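Copper-containing nitrite reductase (Thermus scotoductus, PDB 6HBE) probably catalyses the reduction of nitrite to nitric oxide with electrons from cytochrome c, working as a copper-dependent homotrimer. Local coordinates at residues C[60-66]-C[99-105]; C[21-25]-C[54-58]; C[170-175]-C[208-212]; C[44-50]-C[125-131]. One frame throughout, in Å; residues are numbered along the deposited sequence. Where two conformers were deposited one is given.

Overall arrangement
The strand at the N terminus supplies the first partner, 21-25, and interaction 2 closes the loop that runs on to 54-58, facing one sheet of the first domain against the other. Before that loop is complete, 44-50 has already passed; it waits for 125-131, so interaction 4 crosses interaction 2. Within the long loop closed by interaction 4 lies interaction 1, nested, where 60-66 pairs with 99-105 beside the strand that carries 21-25. Interaction 3 follows in series and joins a helix end to a loop between two strands further along the chain. It touches interaction 4 through Met127, which meets Phe170 and Pro209, while interactions 1 and 3 stay about 20 Å apart at their nearest atoms.

Interaction 1 of 4, residues C[60-66]-C[99-105]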
# COMPACT_ATOMS: atom_id res chain seq x y z
N GLY C 60 32.94 -11.67 -12.37
CA GLY C 60 34.37 -11.81 -12.09
C GLY C 60 35.21 -10.55 -12.31
O GLY C 60 36.37 -10.54 -11.92
N ASP C 61 34.66 -9.49 -12.92
CA ASP C 61 35.41 -8.23 -13.07
C ASP C 61 35.74 -7.58 -11.73
O ASP C 61 35.00 -7.74 -10.74
CB ASP C 61 34.67 -7.20 -13.92
CG ASP C 61 34.64 -7.54 -15.41
OD1 ASP C 61 35.31 -8.51 -15.84
OD2 ASP C 61 33.93 -6.84 -16.16
N THR C 62 36.84 -6.82 -11.73
CA THR C 62 37.15 -5.91 -10.64
C THR C 62 36.53 -4.57 -10.95
O THR C 62 36.78 -3.97 -12.01
CB THR C 62 38.68 -5.79 -10.41
OG1 THR C 62 39.21 -7.08 -10.10
CG2 THR C 62 38.98 -4.85 -9.30
N VAL C 63 35.73 -4.06 -10.02
CA VAL C 63 34.98 -2.82 -10.23
C VAL C 63 35.58 -1.76 -9.34
O VAL C 63 35.58 -1.91 -8.11
CB VAL C 63 33.48 -3.01 -9.88
CG1 VAL C 63 32.70 -1.73 -10.13
CG2 VAL C 63 32.89 -4.19 -10.66
N HIS C 64 36.07 -0.67 -9.94
CA HIS C 64 36.60 0.47 -9.20
C HIS C 64 35.54 1.55 -9.30
O HIS C 64 35.13 1.88 -10.41
CB HIS C 64 37.93 1.02 -9.81
CG HIS C 64 39.05 0.03 -9.87
ND1 HIS C 64 39.75 -0.38 -8.75
CD2 HIS C 64 39.62 -0.62 -10.92
CE1 HIS C 64 40.68 -1.25 -9.10
NE2 HIS C 64 40.63 -1.41 -10.41
N ILE C 65 35.12 2.09 -8.16
CA ILE C 65 34.21 3.24 -8.09
C ILE C 65 34.96 4.48 -7.58
O ILE C 65 35.69 4.40 -6.58
CB ILE C 65 33.03 2.97 -7.10
CG1 ILE C 65 32.23 1.73 -7.49
CG2 ILE C 65 32.16 4.22 -6.95
CD1 ILE C 65 31.53 1.81 -8.84
N THR C 66 34.74 5.62 -8.23
CA THR C 66 35.17 6.90 -7.72
C THR C 66 33.91 7.66 -7.42
O THR C 66 33.11 7.87 -8.31
CB THR C 66 36.02 7.69 -8.75
OG1 THR C 66 37.26 7.00 -8.94
CG2 THR C 66 36.32 9.08 -8.28
N ARG C 99 35.85 9.54 -2.53
CA ARG C 99 36.26 8.20 -2.09
C ARG C 99 36.57 7.33 -3.28
O ARG C 99 35.98 7.48 -4.34
CB ARG C 99 35.17 7.51 -1.25
CG ARG C 99 34.66 8.31 -0.05
CD ARG C 99 35.62 8.35 1.14
NE ARG C 99 35.08 9.23 2.20
CZ ARG C 99 34.13 8.87 3.06
NH1 ARG C 99 33.62 7.64 3.06
NH2 ARG C 99 33.68 9.75 3.95
N GLU C 100 37.46 6.37 -3.07
CA GLU C 100 37.84 5.38 -4.07
C GLU C 100 37.56 4.04 -3.41
O GLU C 100 37.94 3.86 -2.25
CB GLU C 100 39.35 5.47 -4.38
CG GLU C 100 39.82 6.83 -4.86
CD GLU C 100 39.32 7.20 -6.25
OE1 GLU C 100 38.88 6.28 -6.98
OE2 GLU C 100 39.34 8.40 -6.62
N PHE C 101 36.90 3.12 -4.13
CA PHE C 101 36.57 1.78 -3.61
C PHE C 101 36.57 0.73 -4.73
O PHE C 101 36.06 0.97 -5.83
CB PHE C 101 35.21 1.87 -2.90
CG PHE C 101 34.70 0.55 -2.34
CD1 PHE C 101 35.21 0.03 -1.16
CD2 PHE C 101 33.68 -0.14 -2.99
CE1 PHE C 101 34.74 -1.16 -0.64
CE2 PHE C 101 33.20 -1.34 -2.47
CZ PHE C 101 33.73 -1.85 -1.29
N SER C 102 37.12 -0.44 -4.46
CA SER C 102 37.06 -1.56 -5.40
C SER C 102 36.45 -2.80 -4.77
O SER C 102 36.64 -3.02 -3.58
CB SER C 102 38.47 -1.90 -5.89
OG SER C 102 39.15 -0.71 -6.24
N PHE C 103 35.76 -3.59 -5.58
CA PHE C 103 35.21 -4.90 -5.20
C PHE C 103 35.19 -5.81 -6.41
O PHE C 103 35.25 -5.32 -7.52
CB PHE C 103 33.80 -4.78 -4.58
CG PHE C 103 32.75 -4.25 -5.52
CD1 PHE C 103 32.60 -2.89 -5.72
CD2 PHE C 103 31.90 -5.12 -6.20
CE1 PHE C 103 31.63 -2.39 -6.60
CE2 PHE C 103 30.92 -4.64 -7.07
CZ PHE C 103 30.79 -3.27 -7.27
N THR C 104 35.13 -7.12 -6.20
CA THR C 104 34.92 -8.07 -7.27
C THR C 104 33.43 -8.40 -7.42
O THR C 104 32.75 -8.64 -6.42
CB THR C 104 35.73 -9.36 -7.01
OG1 THR C 104 37.10 -9.00 -6.84
CG2 THR C 104 35.65 -10.31 -8.17
N ALA C 105 32.94 -8.43 -8.67
CA ALA C 105 31.56 -8.80 -8.96
C ALA C 105 31.40 -10.31 -8.98
O ALA C 105 31.46 -10.94 -10.03
CB ALA C 105 31.12 -8.19 -10.29
O HOH W 1 38.50 3.52 -7.66
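Val63 lies over one face of the Phe103 ring, its CB 4.0 Å from the ring centroid, in a CH-pi contact displaced toward the rim. The valine's CG1 comes alongside as well, 3.7 Å from Phe103 CE1. Phe103 reaches this place because its CG sits between the backbone N and the carbonyl carbon (chi1 64°), which swings the ring beneath the neighbouring strand. Ile65, on the same face, brings CG1 to the ring's edge, 4.3 Å from Phe103 CE1. The backbones carry a regular antiparallel ladder in which Val63-Phe103 and Ile65-Phe101 are the hydrogen-bonded pairs; Ile65 N reaches Phe101 O at 2.8 Å, almost straight at 178°. This ladder adds the outermost strand to one sheet of a cupredoxin beta-sandwich, with strand 21-36 on the far side of 62-69. Polar groups line the other face. His64 ND1 and Ser102 OG share a short hydrogen bond of 2.6 Å at the ring's edge. Thr66 OG1 donates to the syn side of Glu100 OE1, also at 2.6 Å, and is hydrogen-bonded to His23 NE2 on strand 21-36. A valine in place of Thr66 would probably leave both Glu100 OE1 and His23 NE2 without this hydroxyl partner. Water 1 links Glu100 OE1 to Ile65 O.

Interaction 2 of 4, residues C[21-25]-C[54-58]; sequences ERHFT and MLVVE
Packing between the two sheets of a cupredoxin sandwich is what brings Phe24 against Leu55 and Val57: strands 21-25 and 55-58 run antiparallel, 8.6 Å apart at their axes, too far for backbone pairing, and side chains bridge the gap. Phe24 does most of the bridging. Leu55 CB stands over the centre of its ring, 4.0 Å from the centroid, while Leu55 CD2 approaches Phe24 CD1 at 3.7 Å. From a different direction, Val57 CG1 comes in at the ring's edge, 3.5 Å from Phe24 CE2, and Val56 O lies near the same plane. Arg22 adds the polar link. Its chain bends at chi2 and chi3 (-59° and -45°), folding the guanidinium back so that NH1 donates to Val56 O at 2.9 Å. The donor lies in the carbonyl plane, yet the bond is bent and the oxygen tilts out of the guanidinium plane. Phe24 CZ sits over one face of that guanidinium, toward its rim. Within its own sheet strand 21-36 hydrogen-bonds to strand 62-69, whose Val63 also packs on Phe24; in the facing sheet strand 55-58 runs parallel to strand 131-137, where Ile134 meets Leu55 and Val136 meets Val57.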
# COMPACT_ATOMS: atom_id res chain seq x y z
N GLU C 21 39.36 -4.84 -15.44
CA GLU C 21 39.18 -3.78 -14.46
C GLU C 21 38.34 -2.72 -15.12
O GLU C 21 38.62 -2.31 -16.26
CB GLU C 21 40.51 -3.21 -14.01
CG GLU C 21 41.37 -4.27 -13.33
CD GLU C 21 42.59 -3.70 -12.64
OE1 GLU C 21 42.41 -2.83 -11.75
OE2 GLU C 21 43.72 -4.11 -12.98
N ARG C 22 37.29 -2.30 -14.42
CA ARG C 22 36.31 -1.38 -14.93
C ARG C 22 36.23 -0.24 -13.96
O ARG C 22 36.19 -0.45 -12.75
CB ARG C 22 34.94 -2.07 -15.04
CG ARG C 22 34.89 -3.26 -15.98
CD ARG C 22 35.27 -2.85 -17.40
NE ARG C 22 34.59 -1.61 -17.77
CZ ARG C 22 33.30 -1.51 -18.12
NH1 ARG C 22 32.53 -2.60 -18.21
NH2 ARG C 22 32.79 -0.32 -18.41
N HIS C 23 36.15 0.98 -14.48
CA HIS C 23 36.14 2.14 -13.63
C HIS C 23 34.96 3.03 -13.93
O HIS C 23 34.69 3.34 -15.09
CB HIS C 23 37.47 2.90 -13.76
CG HIS C 23 37.54 4.10 -12.88
ND1 HIS C 23 38.02 5.31 -13.31
CD2 HIS C 23 37.12 4.28 -11.61
CE1 HIS C 23 37.92 6.19 -12.32
NE2 HIS C 23 37.36 5.59 -11.28
N PHE C 24 34.25 3.45 -12.88
CA PHE C 24 33.07 4.28 -12.99
C PHE C 24 33.14 5.44 -12.01
O PHE C 24 33.57 5.26 -10.85
CB PHE C 24 31.78 3.47 -12.70
CG PHE C 24 31.61 2.25 -13.60
CD1 PHE C 24 31.15 2.39 -14.90
CD2 PHE C 24 31.92 0.99 -13.13
CE1 PHE C 24 30.98 1.28 -15.72
CE2 PHE C 24 31.76 -0.14 -13.93
CZ PHE C 24 31.28 0.01 -15.24
N THR C 25 32.67 6.61 -12.44
CA THR C 25 32.63 7.81 -11.62
C THR C 25 31.19 8.26 -11.36
O THR C 25 30.42 8.46 -12.30
CB THR C 25 33.45 8.96 -12.22
OG1 THR C 25 34.80 8.51 -12.42
CG2 THR C 25 33.48 10.15 -11.25
N MET C 54 23.91 4.17 -15.73
CA MET C 54 23.80 2.71 -15.71
C MET C 54 25.17 2.11 -15.91
O MET C 54 25.85 2.46 -16.88
CB MET C 54 22.85 2.23 -16.83
CG MET C 54 22.68 0.70 -16.85
SD MET C 54 21.61 0.10 -18.19
CE MET C 54 22.72 0.20 -19.60
N LEU C 55 25.57 1.19 -15.01
CA LEU C 55 26.87 0.51 -15.06
C LEU C 55 26.69 -0.93 -15.46
O LEU C 55 25.80 -1.60 -14.94
CB LEU C 55 27.54 0.57 -13.68
CG LEU C 55 27.36 1.85 -12.86
CD1 LEU C 55 28.07 1.74 -11.50
CD2 LEU C 55 27.81 3.10 -13.61
N VAL C 56 27.49 -1.41 -16.42
CA VAL C 56 27.42 -2.80 -16.86
C VAL C 56 28.82 -3.40 -16.84
O VAL C 56 29.74 -2.84 -17.45
CB VAL C 56 26.84 -2.92 -18.29
CG1 VAL C 56 26.81 -4.38 -18.74
CG2 VAL C 56 25.45 -2.30 -18.36
N VAL C 57 28.97 -4.53 -16.16
CA VAL C 57 30.22 -5.28 -16.08
C VAL C 57 29.95 -6.75 -16.30
O VAL C 57 28.78 -7.17 -16.43
CB VAL C 57 30.95 -5.06 -14.73
CG1 VAL C 57 31.10 -3.56 -14.44
CG2 VAL C 57 30.24 -5.77 -13.57
N GLU C 58 31.03 -7.53 -16.39
CA GLU C 58 30.96 -8.98 -16.50
C GLU C 58 31.25 -9.62 -15.15
O GLU C 58 32.00 -9.06 -14.35
CB GLU C 58 31.98 -9.51 -17.55
CG GLU C 58 31.84 -8.89 -18.95
CD GLU C 58 30.55 -9.26 -19.69
OE1 GLU C 58 29.87 -8.35 -20.24
OE2 GLU C 58 30.20 -10.45 -19.77

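Interaction 3 of 4, residues C[170-175]-C[208-212]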
# COMPACT_ATOMS: atom_id res chain seq x y z
N PHE C 170 5.30 10.41 1.44
CA PHE C 170 6.29 9.32 1.45
C PHE C 170 6.02 8.30 2.59
O PHE C 170 6.04 7.06 2.36
CB PHE C 170 7.73 9.83 1.51
CG PHE C 170 8.76 8.71 1.54
CD1 PHE C 170 8.93 7.87 0.44
CD2 PHE C 170 9.52 8.50 2.67
CE1 PHE C 170 9.86 6.82 0.49
CE2 PHE C 170 10.43 7.43 2.74
CZ PHE C 170 10.59 6.61 1.64
N TYR C 171 5.81 8.78 3.81
CA TYR C 171 5.42 7.91 4.96
C TYR C 171 4.14 7.12 4.66
O TYR C 171 4.05 5.93 4.94
CB TYR C 171 5.25 8.73 6.25
CG TYR C 171 6.47 8.83 7.13
CD1 TYR C 171 7.65 9.37 6.68
CD2 TYR C 171 6.40 8.44 8.47
CE1 TYR C 171 8.77 9.47 7.50
CE2 TYR C 171 7.50 8.54 9.31
CZ TYR C 171 8.69 9.05 8.82
OH TYR C 171 9.79 9.11 9.64
N ASP C 172 3.17 7.78 4.07
CA ASP C 172 1.87 7.18 3.75
C ASP C 172 1.82 6.28 2.48
O ASP C 172 0.76 5.70 2.18
CB ASP C 172 0.84 8.33 3.62
CG ASP C 172 0.64 9.11 4.94
OD1 ASP C 172 1.03 8.63 6.00
OD2 ASP C 172 0.07 10.24 4.90
N GLY C 173 2.91 6.17 1.73
CA GLY C 173 2.95 5.39 0.48
C GLY C 173 2.13 5.97 -0.66
O GLY C 173 1.64 5.23 -1.52
N LYS C 174 1.91 7.29 -0.64
CA LYS C 174 1.09 7.96 -1.62
C LYS C 174 1.99 8.63 -2.71
O LYS C 174 2.33 9.81 -2.60
CB LYS C 174 0.19 8.99 -0.92
CG LYS C 174 -0.81 9.67 -1.85
CD LYS C 174 -1.53 10.85 -1.21
CE LYS C 174 -2.43 11.55 -2.23
NZ LYS C 174 -2.99 12.87 -1.79
N ALA C 175 2.38 7.89 -3.75
CA ALA C 175 3.23 8.44 -4.83
C ALA C 175 2.46 9.38 -5.74
O ALA C 175 1.32 9.06 -6.15
CB ALA C 175 3.80 7.31 -5.68
N GLY C 208 11.33 1.16 -6.28
CA GLY C 208 10.33 1.62 -5.32
C GLY C 208 10.38 3.16 -5.18
O GLY C 208 10.31 3.86 -6.20
N PRO C 209 10.54 3.70 -3.97
CA PRO C 209 10.96 2.97 -2.78
C PRO C 209 9.88 2.31 -1.92
O PRO C 209 10.25 1.57 -0.96
CB PRO C 209 11.69 4.06 -1.94
CG PRO C 209 11.96 5.15 -2.88
CD PRO C 209 10.73 5.15 -3.74
N ASN C 210 8.59 2.55 -2.20
CA ASN C 210 7.48 1.95 -1.41
C ASN C 210 6.62 0.85 -2.08
O ASN C 210 6.15 -0.04 -1.40
CB ASN C 210 6.51 3.06 -0.98
CG ASN C 210 7.02 3.87 0.19
OD1 ASN C 210 7.66 3.34 1.10
ND2 ASN C 210 6.71 5.15 0.20
N LEU C 211 6.42 0.94 -3.40
CA LEU C 211 5.34 0.15 -4.06
C LEU C 211 5.87 -1.07 -4.83
O LEU C 211 7.01 -1.07 -5.32
CB LEU C 211 4.50 1.03 -4.97
CG LEU C 211 3.98 2.28 -4.28
CD1 LEU C 211 3.33 3.19 -5.26
CD2 LEU C 211 3.05 1.96 -3.08
N THR C 212 5.03 -2.10 -4.90
CA THR C 212 5.38 -3.35 -5.61
C THR C 212 4.95 -3.17 -7.07
O THR C 212 4.05 -2.37 -7.37
CB THR C 212 4.67 -4.52 -4.89
OG1 THR C 212 5.25 -4.67 -3.57
CG2 THR C 212 4.74 -5.86 -5.66
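The Phe170 ring meets Pro209 at its edge, with CE1 4.1 Å from Pro209 CB, while the amide of Asn210 approaches obliquely, ND2 lying 3.5 Å from Phe170 CD1 and the two planes only 26° apart. With CG anti to the backbone N (chi1 179°), Phe170 carries its ring toward both. Tyr164 adds an edge-to-face ring contact to Phe170, and Met127 touches both Phe170 and Pro209. From beside the ring the same ND2 also donates to Phe170 O at 3.0 Å, in the carbonyl plane and on a lone pair, although the oxygen is tilted from the amide plane and the bond is bent to 136°. ND2 is hydrogen-bonded to Tyr164 OH as well. Phe170 O also receives a weak bond from Gly173 N. A leucine at Asn210 would probably cost Phe170 O its side-chain donor and leave Tyr164 OH without its amide partner. The Glu162 carboxylate accepts from the backbone N-H groups of Asn210 and Leu211, next to the cis peptide before Pro209. Leu211 then spreads its branches over the turn: CD2 lies 3.9 Å from Gly173 O and CD1 4.2 Å from Ala175 CB. A second subunit packs here, its Phe269 against Pro209 and its Gly270 against Phe170. The arrangement is a Schellman motif with Gly173 at positive phi, after helix 167-172, docked on an interstrand loop at the trimer interface.

Interaction 4 of 4, residues C[44-50]-C[125-131]. With CU (copper (II) ion), chain N.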
# COMPACT_ATOMS: atom_id res chain seq x y z
N PHE C 44 17.67 15.08 -5.45
CA PHE C 44 19.09 14.78 -5.49
C PHE C 44 19.35 13.76 -6.59
O PHE C 44 18.48 12.93 -6.89
CB PHE C 44 19.56 14.17 -4.16
CG PHE C 44 19.39 15.05 -2.94
CD1 PHE C 44 20.09 16.26 -2.84
CD2 PHE C 44 18.59 14.65 -1.86
CE1 PHE C 44 19.95 17.09 -1.71
CE2 PHE C 44 18.45 15.47 -0.73
CZ PHE C 44 19.12 16.69 -0.66
N SER C 45 20.55 13.79 -7.19
CA SER C 45 20.95 12.84 -8.23
C SER C 45 22.39 12.35 -8.11
O SER C 45 23.18 12.87 -7.28
CB SER C 45 20.77 13.47 -9.62
OG SER C 45 21.76 14.44 -9.86
N PHE C 46 22.70 11.34 -8.91
CA PHE C 46 24.06 11.08 -9.36
C PHE C 46 24.16 11.55 -10.82
O PHE C 46 23.37 11.13 -11.68
CB PHE C 46 24.43 9.62 -9.26
CG PHE C 46 24.50 9.10 -7.85
CD1 PHE C 46 25.55 9.45 -7.03
CD2 PHE C 46 23.47 8.33 -7.32
CE1 PHE C 46 25.62 9.00 -5.73
CE2 PHE C 46 23.53 7.87 -6.02
CZ PHE C 46 24.60 8.21 -5.22
N ASN C 47 25.10 12.46 -11.07
CA ASN C 47 25.41 12.95 -12.42
C ASN C 47 24.27 13.64 -13.16
O ASN C 47 24.19 13.58 -14.39
CB ASN C 47 25.96 11.82 -13.28
CG ASN C 47 27.16 11.13 -12.65
OD1 ASN C 47 27.11 10.62 -11.51
ND2 ASN C 47 28.24 11.08 -13.39
N ASP C 48 23.40 14.30 -12.41
CA ASP C 48 22.33 15.12 -12.93
C ASP C 48 21.22 14.37 -13.73
O ASP C 48 20.57 14.96 -14.60
CB ASP C 48 22.96 16.25 -13.75
CG ASP C 48 22.17 17.56 -13.71
OD1 ASP C 48 21.68 17.98 -12.62
OD2 ASP C 48 22.11 18.20 -14.78
N MET C 49 21.03 13.08 -13.43
CA MET C 49 19.97 12.23 -14.03
C MET C 49 19.33 11.37 -12.93
O MET C 49 20.04 10.96 -12.01
CB MET C 49 20.53 11.32 -15.12
CG MET C 49 21.95 10.81 -14.90
SD MET C 49 22.66 9.87 -16.28
CE MET C 49 22.03 10.83 -17.66
N SER C 50 18.03 11.09 -13.03
CA SER C 50 17.34 10.13 -12.14
C SER C 50 16.38 9.26 -12.99
O SER C 50 15.41 9.79 -13.51
CB SER C 50 16.56 10.85 -11.05
OG SER C 50 15.95 9.90 -10.17
N HIS C 125 17.27 10.35 1.37
CA HIS C 125 17.90 10.72 0.07
C HIS C 125 17.47 9.84 -1.10
O HIS C 125 17.33 10.33 -2.23
CB HIS C 125 19.44 10.69 0.16
CG HIS C 125 20.02 11.84 0.92
ND1 HIS C 125 21.21 12.43 0.57
CD2 HIS C 125 19.58 12.49 2.02
CE1 HIS C 125 21.49 13.39 1.44
NE2 HIS C 125 20.52 13.45 2.32
N THR C 126 17.30 8.55 -0.87
CA THR C 126 16.92 7.63 -1.96
C THR C 126 15.58 8.04 -2.56
O THR C 126 15.41 8.16 -3.80
CB THR C 126 16.93 6.17 -1.48
OG1 THR C 126 18.28 5.79 -1.16
CG2 THR C 126 16.39 5.23 -2.57
N MET C 127 14.64 8.38 -1.71
CA MET C 127 13.32 8.82 -2.20
C MET C 127 13.32 10.15 -2.96
O MET C 127 12.36 10.42 -3.68
CB MET C 127 12.25 8.79 -1.11
CG MET C 127 12.40 9.74 0.04
SD MET C 127 12.02 11.43 -0.39
CE MET C 127 10.41 11.42 -1.05
N GLY C 128 14.38 10.94 -2.82
CA GLY C 128 14.58 12.17 -3.61
C GLY C 128 15.20 12.03 -4.99
O GLY C 128 15.40 13.02 -5.67
N GLY C 129 15.52 10.80 -5.43
CA GLY C 129 15.99 10.58 -6.81
C GLY C 129 17.33 9.88 -6.97
O GLY C 129 17.70 9.55 -8.11
N GLN C 130 18.06 9.67 -5.87
CA GLN C 130 19.44 9.18 -5.92
C GLN C 130 19.52 7.67 -5.98
O GLN C 130 19.74 6.99 -4.96
CB GLN C 130 20.29 9.71 -4.75
CG GLN C 130 20.98 11.04 -5.00
CD GLN C 130 21.80 11.59 -3.80
OE1 GLN C 130 21.44 11.49 -2.59
NE2 GLN C 130 22.91 12.22 -4.16
N PHE C 131 19.32 7.13 -7.18
CA PHE C 131 19.39 5.67 -7.41
C PHE C 131 19.74 5.35 -8.85
O PHE C 131 19.60 6.22 -9.71
CB PHE C 131 18.05 4.99 -7.05
CG PHE C 131 16.84 5.72 -7.55
CD1 PHE C 131 16.49 5.68 -8.90
CD2 PHE C 131 16.08 6.47 -6.69
CE1 PHE C 131 15.39 6.39 -9.37
CE2 PHE C 131 14.98 7.17 -7.15
CZ PHE C 131 14.63 7.13 -8.51
CU CU N . 22.47 11.71 -0.85
O HOH W 2 20.40 9.62 -9.68
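Gln130, packed against Phe44, Ser45 and Phe46, is a ligand of the type 1 copper site of the cupredoxin domain, which His75, Cys115 and His125 complete. Its CB starts 3.9 Å from Phe46 CE2. The next atom, CG, lies over one face of the Phe46 ring and is 3.5 Å from Phe44 CB. At the amide, CD comes to 3.4 Å from Phe44 CB, and there the branches part. OE1 binds copper at 2.0 Å, whereas NE2 donates to Ser45 O at 3.2 Å; that bond is nearly straight (162°), but the donor stands well above the carbonyl plane. With chi2 at 178° the chain is extended beyond CG, and the two bonds together fix the rotation of the amide. His125 ND1 holds the same copper, also at 2.0 Å, while NE2 is hydrogen-bonded to Glu385. Over one face of that imidazole lies Phe44, in a face-to-face stack with the planes at 22°, so strand 39-46 covers a copper ligand directly. Beyond His125 the chain turns in a Schellman motif with Gly129 at positive phi, and Phe44 N bonds to Gly128 O. Gly129 O lies over the centre of the Phe131 ring, with water 2 also near it; Ser50 OG donates to this same oxygen at 2.7 Å, in the carbonyl plane and on a lone pair.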